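Local coordinates for protein peroxisomal acyl-coenzyme A oxidase 1 (Arabidopsis thaliana, PDB 1W07) that oxidises long- and medium-chain acyl-CoAs to 2-trans-enoyl-CoAs in peroxisomal beta-oxidation, using FAD and passing the electrons to oxygen to give hydrogen peroxide, at residues R40-D45 / G87-F92; S469-A474 / P480-E485. The protein carries 1 engineered substitution. One frame throughout, in Å; residues are numbered along the deposited sequence.

Overall arrangement
The two contacts belong to different parts of the subunit, their centres about 45 Å apart and their nearest atoms about 29 Å apart, and they share no helix. Contact 1 is a buried meeting of helices 29-43 and 83-93 in the N-terminal region, its centre some 20 Å from the centre of the chain, and is made wholly of apolar side chains and backbone. Contact 2 has its centre farther out, about 32 Å from the centre of the chain, and is partly buried: the loop before helix 480-503 folds back on the first turns of that helix and combines one valine pair with a water bridge between a serine hydroxyl, a glutamate and a backbone carbonyl. Neither contact lies at the flavin.

Contact 1 (R40-D45 / G87-F92); sequences RLVASD and GRLRHF
Val42 pushes both of its methyl groups against the last turn of helix 83-93, overlapping Leu89 on one side and the start of the Phe92 side chain on the other. CG2 of Val42 reaches both neighbours, lying 3.7 Å from CD1 of Leu89 and 3.9 Å from CB of Phe92. The other methyl, CG1, is anti to its own backbone N (chi1 173°), which turns it to the backbone of Phe92, 3.8 Å from the carbonyl O. Leu89 sends CD1 across the interface, and the same methyl is approached more loosely by CD2 of Leu41, at 4.3 Å. Phe92 offers its CB here while its ring is carried away, with chi1 at -68° placing CG beside the backbone N. One face of that ring is covered by CD2 of His91, 3.5 Å above the plane and over its centre, and Tyr613 meets the ring edge-to-face. Phe92 also touches Ser35 and Ala39, and Leu89 reaches Ile38, which extends the packing along helix 29-43. An alanine in place of Val42 would remove both methyls and would probably leave a gap between Leu89 and Phe92, with CD1 of Leu89 freer to turn. With only aliphatic groups and the backbone carbonyls of Leu89 and Phe92 meeting, the two helices are held here by van der Waals packing and the exclusion of water.

Contact 2 (S469-A474 / P480-E485); sequences SGVQKA and PDVVLE
Val482 is the first residue of helix segment 480-485 to meet the loop 469-474, and it does so through CG1, the methyl anti to its backbone N (chi1 172°). This methyl comes within 3.6 Å of CG2 of Val471, the two side chains meeting at an oblique angle, and the same CG1 lies 3.8 Å from OG of Ser469. The carbonyl O of Val482 accepts a hydrogen bond from a water at 2.9 Å. One turn further on, Glu485 extends its chain back toward the loop and takes a second bond from this water, 2.8 Å from OE1. The Ser469 hydroxyl completes the set by donating to the same water, its OG 2.7 Å away, so the water ties the loop to both a backbone and a side-chain oxygen of the helix. OE1 of Glu485 also lies 4.1 Å from CA of Ser469. Gln581 of helix 579-596 holds the loop through NE2, which bonds to the carbonyls of Ser469 and Val471, and Ser469 bonds with the backbone of Cys576, while Val483, pointing away from the loop, packs the start of helix 480-503 against Val532 of helix 516-538 and against Tyr557 and Ala560 of helix 548-566.

Contact 1 (R40-D45 / G87-F92)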
loop_
_atom_site.group_PDB
_atom_site.type_symbol
_atom_site.label_atom_id
_atom_site.label_comp_id
_atom_site.label_asym_id
_atom_site.label_seq_id
_atom_site.Cartn_x
_atom_site.Cartn_y
_atom_site.Cartn_z
ATOM N N ARG B 40 -14.575 15.752 -21.592
ATOM C CA ARG B 40 -15.072 17.095 -21.297
ATOM C C ARG B 40 -16.571 17.070 -21.027
ATOM O O ARG B 40 -17.069 17.811 -20.181
ATOM C CB ARG B 40 -14.750 18.044 -22.460
ATOM C CG ARG B 40 -13.274 18.404 -22.550
ATOM C CD ARG B 40 -12.798 18.490 -23.990
ATOM N NE ARG B 40 -13.439 19.567 -24.742
ATOM C CZ ARG B 40 -13.086 20.845 -24.651
ATOM N NH1 ARG B 40 -12.091 21.204 -23.845
ATOM N NH2 ARG B 40 -13.718 21.765 -25.367
ATOM N N LEU B 41 -17.279 16.199 -21.735
ATOM C CA LEU B 41 -18.722 16.063 -21.568
ATOM C C LEU B 41 -19.073 15.615 -20.145
ATOM O O LEU B 41 -20.048 16.084 -19.556
ATOM C CB LEU B 41 -19.259 15.043 -22.566
ATOM C CG LEU B 41 -20.765 14.814 -22.525
ATOM C CD1 LEU B 41 -21.480 16.075 -22.992
ATOM C CD2 LEU B 41 -21.127 13.633 -23.405
ATOM N N VAL B 42 -18.278 14.701 -19.590
ATOM C CA VAL B 42 -18.532 14.212 -18.241
ATOM C C VAL B 42 -18.162 15.260 -17.200
ATOM O O VAL B 42 -18.922 15.508 -16.264
ATOM C CB VAL B 42 -17.746 12.901 -17.954
ATOM C CG1 VAL B 42 -17.893 12.504 -16.480
ATOM C CG2 VAL B 42 -18.276 11.787 -18.828
ATOM N N ALA B 43 -16.993 15.873 -17.371
ATOM C CA ALA B 43 -16.509 16.874 -16.429
ATOM C C ALA B 43 -17.452 18.056 -16.258
ATOM O O ALA B 43 -17.601 18.595 -15.162
ATOM C CB ALA B 43 -15.124 17.363 -16.859
ATOM N N SER B 44 -18.092 18.457 -17.346
ATOM C CA SER B 44 -19.006 19.587 -17.314
ATOM C C SER B 44 -20.403 19.270 -16.770
ATOM O O SER B 44 -21.185 20.189 -16.547
ATOM C CB SER B 44 -19.127 20.180 -18.722
ATOM O OG SER B 44 -19.678 19.225 -19.619
ATOM N N ASP B 45 -20.721 17.997 -16.547
ATOM C CA ASP B 45 -22.058 17.610 -16.047
ATOM C C ASP B 45 -22.097 17.533 -14.515
ATOM O O ASP B 45 -21.402 16.727 -13.906
ATOM C CB ASP B 45 -22.473 16.258 -16.637
ATOM C CG ASP B 45 -23.974 15.985 -16.515
ATOM O OD1 ASP B 45 -24.589 16.392 -15.505
ATOM O OD2 ASP B 45 -24.536 15.332 -17.425
ATOM N N GLY B 87 -18.751 3.622 -23.763
ATOM C CA GLY B 87 -17.697 3.052 -22.935
ATOM C C GLY B 87 -16.830 4.155 -22.351
ATOM O O GLY B 87 -16.505 4.136 -21.160
ATOM N N ARG B 88 -16.459 5.129 -23.177
ATOM C CA ARG B 88 -15.647 6.236 -22.689
ATOM C C ARG B 88 -16.403 7.069 -21.660
ATOM O O ARG B 88 -15.803 7.651 -20.763
ATOM C CB ARG B 88 -15.195 7.133 -23.846
ATOM C CG ARG B 88 -14.147 6.519 -24.757
ATOM C CD ARG B 88 -12.933 6.011 -23.972
ATOM N NE ARG B 88 -13.160 4.672 -23.429
ATOM C CZ ARG B 88 -12.337 4.057 -22.578
ATOM N NH1 ARG B 88 -11.221 4.658 -22.165
ATOM N NH2 ARG B 88 -12.620 2.835 -22.146
ATOM N N LEU B 89 -17.720 7.131 -21.805
ATOM C CA LEU B 89 -18.556 7.882 -20.882
ATOM C C LEU B 89 -18.465 7.248 -19.494
ATOM O O LEU B 89 -18.175 7.922 -18.499
ATOM C CB LEU B 89 -20.008 7.857 -21.349
ATOM C CG LEU B 89 -20.991 8.696 -20.536
ATOM C CD1 LEU B 89 -20.844 10.163 -20.888
ATOM C CD2 LEU B 89 -22.387 8.234 -20.847
ATOM N N ARG B 90 -18.716 5.946 -19.429
ATOM C CA ARG B 90 -18.656 5.239 -18.156
ATOM C C ARG B 90 -17.247 5.328 -17.576
ATOM O O ARG B 90 -17.072 5.443 -16.361
ATOM C CB ARG B 90 -19.046 3.772 -18.333
ATOM C CG ARG B 90 -20.519 3.538 -18.655
ATOM C CD ARG B 90 -20.860 2.062 -18.528
ATOM N NE ARG B 90 -20.222 1.261 -19.569
ATOM C CZ ARG B 90 -20.701 1.122 -20.801
ATOM N NH1 ARG B 90 -21.831 1.726 -21.151
ATOM N NH2 ARG B 90 -20.042 0.390 -21.687
ATOM N N HIS B 91 -16.247 5.272 -18.449
ATOM C CA HIS B 91 -14.856 5.353 -18.036
ATOM C C HIS B 91 -14.583 6.652 -17.288
ATOM O O HIS B 91 -13.984 6.640 -16.203
ATOM C CB HIS B 91 -13.945 5.253 -19.260
ATOM C CG HIS B 91 -12.506 5.550 -18.978
ATOM N ND1 HIS B 91 -11.694 4.699 -18.261
ATOM C CD2 HIS B 91 -11.738 6.617 -19.304
ATOM C CE1 HIS B 91 -10.485 5.225 -18.160
ATOM N NE2 HIS B 91 -10.485 6.392 -18.783
ATOM N N PHE B 92 -15.010 7.782 -17.850
ATOM C CA PHE B 92 -14.757 9.043 -17.170
ATOM C C PHE B 92 -15.672 9.345 -15.977
ATOM O O PHE B 92 -15.299 10.111 -15.099
ATOM C CB PHE B 92 -14.737 10.187 -18.185
ATOM C CG PHE B 92 -13.557 10.126 -19.122
ATOM C CD1 PHE B 92 -13.725 9.765 -20.456
ATOM C CD2 PHE B 92 -12.275 10.399 -18.656
ATOM C CE1 PHE B 92 -12.632 9.675 -21.315
ATOM C CE2 PHE B 92 -11.173 10.312 -19.509
ATOM C CZ PHE B 92 -11.350 9.949 -20.836
#

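Contact 2 (S469-A474 / P480-E485)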
loop_
_atom_site.group_PDB
_atom_site.type_symbol
_atom_site.label_atom_id
_atom_site.label_comp_id
_atom_site.label_asym_id
_atom_site.label_seq_id
_atom_site.Cartn_x
_atom_site.Cartn_y
_atom_site.Cartn_z
ATOM N N SER B 469 28.132 -10.088 -21.605
ATOM C CA SER B 469 27.831 -8.780 -22.165
ATOM C C SER B 469 29.119 -8.038 -22.522
ATOM O O SER B 469 30.107 -8.100 -21.786
ATOM C CB SER B 469 27.018 -7.969 -21.153
ATOM O OG SER B 469 26.544 -6.770 -21.727
ATOM N N GLY B 470 29.106 -7.340 -23.653
ATOM C CA GLY B 470 30.282 -6.604 -24.080
ATOM C C GLY B 470 30.343 -5.203 -23.511
ATOM O O GLY B 470 31.237 -4.426 -23.849
ATOM N N VAL B 471 29.391 -4.882 -22.640
ATOM C CA VAL B 471 29.324 -3.563 -22.022
ATOM C C VAL B 471 30.679 -3.115 -21.477
ATOM O O VAL B 471 31.294 -3.806 -20.663
ATOM C CB VAL B 471 28.296 -3.543 -20.873
ATOM C CG1 VAL B 471 28.385 -2.235 -20.123
ATOM C CG2 VAL B 471 26.888 -3.735 -21.434
ATOM N N GLN B 472 31.138 -1.956 -21.938
ATOM C CA GLN B 472 32.413 -1.398 -21.502
ATOM C C GLN B 472 32.205 0.047 -21.080
ATOM O O GLN B 472 33.054 0.640 -20.406
ATOM C CB GLN B 472 33.451 -1.473 -22.630
ATOM C CG GLN B 472 33.854 -2.891 -23.031
ATOM C CD GLN B 472 34.955 -2.919 -24.079
ATOM O OE1 GLN B 472 36.022 -2.327 -23.895
ATOM N NE2 GLN B 472 34.707 -3.615 -25.183
ATOM N N LYS B 473 31.071 0.609 -21.486
ATOM C CA LYS B 473 30.731 1.996 -21.159
ATOM C C LYS B 473 29.239 2.095 -20.860
ATOM O O LYS B 473 28.430 1.347 -21.423
ATOM C CB LYS B 473 31.079 2.921 -22.329
ATOM C CG LYS B 473 30.250 2.680 -23.589
ATOM C CD LYS B 473 30.528 3.726 -24.669
ATOM C CE LYS B 473 31.604 3.272 -25.645
ATOM N NZ LYS B 473 31.105 2.179 -26.534
ATOM N N ALA B 474 28.881 3.026 -19.985
ATOM C CA ALA B 474 27.490 3.226 -19.588
ATOM C C ALA B 474 26.574 3.309 -20.796
ATOM O O ALA B 474 25.498 2.711 -20.810
ATOM C CB ALA B 474 27.359 4.498 -18.744
ATOM N N PRO B 480 19.512 -1.835 -27.609
ATOM C CA PRO B 480 18.431 -2.818 -27.477
ATOM C C PRO B 480 18.874 -4.286 -27.401
ATOM O O PRO B 480 18.311 -5.066 -26.632
ATOM C CB PRO B 480 17.539 -2.523 -28.683
ATOM C CG PRO B 480 18.490 -1.984 -29.692
ATOM C CD PRO B 480 19.386 -1.083 -28.872
ATOM N N ASP B 481 19.876 -4.662 -28.193
ATOM C CA ASP B 481 20.373 -6.035 -28.182
ATOM C C ASP B 481 21.096 -6.368 -26.876
ATOM O O ASP B 481 21.070 -7.506 -26.408
ATOM C CB ASP B 481 21.318 -6.259 -29.370
ATOM C CG ASP B 481 20.613 -6.129 -30.696
ATOM O OD1 ASP B 481 19.612 -6.847 -30.894
ATOM O OD2 ASP B 481 21.046 -5.316 -31.541
ATOM N N VAL B 482 21.746 -5.368 -26.296
ATOM C CA VAL B 482 22.469 -5.581 -25.051
ATOM C C VAL B 482 21.463 -5.787 -23.911
ATOM O O VAL B 482 21.653 -6.631 -23.018
ATOM C CB VAL B 482 23.374 -4.369 -24.719
ATOM C CG1 VAL B 482 23.954 -4.532 -23.345
ATOM C CG2 VAL B 482 24.506 -4.247 -25.764
ATOM N N VAL B 483 20.384 -5.016 -23.944
ATOM C CA VAL B 483 19.363 -5.118 -22.920
ATOM C C VAL B 483 18.599 -6.425 -23.068
ATOM O O VAL B 483 18.452 -7.163 -22.104
ATOM C CB VAL B 483 18.389 -3.919 -22.999
ATOM C CG1 VAL B 483 17.222 -4.119 -22.028
ATOM C CG2 VAL B 483 19.142 -2.640 -22.667
ATOM N N LEU B 484 18.134 -6.716 -24.277
ATOM C CA LEU B 484 17.379 -7.937 -24.516
ATOM C C LEU B 484 18.169 -9.171 -24.131
ATOM O O LEU B 484 17.640 -10.077 -23.481
ATOM C CB LEU B 484 16.947 -8.039 -25.981
ATOM C CG LEU B 484 15.746 -7.193 -26.398
ATOM C CD1 LEU B 484 15.511 -7.329 -27.892
ATOM C CD2 LEU B 484 14.517 -7.650 -25.630
ATOM N N GLU B 485 19.435 -9.213 -24.533
ATOM C CA GLU B 485 20.294 -10.349 -24.219
ATOM C C GLU B 485 20.371 -10.546 -22.714
ATOM O O GLU B 485 20.239 -11.661 -22.215
ATOM C CB GLU B 485 21.701 -10.127 -24.779
ATOM C CG GLU B 485 22.672 -11.245 -24.446
ATOM C CD GLU B 485 24.080 -10.952 -24.920
ATOM O OE1 GLU B 485 24.651 -9.917 -24.504
ATOM O OE2 GLU B 485 24.618 -11.757 -25.706
HETATM O O HOH W 1 24.255 -7.905 -22.599
#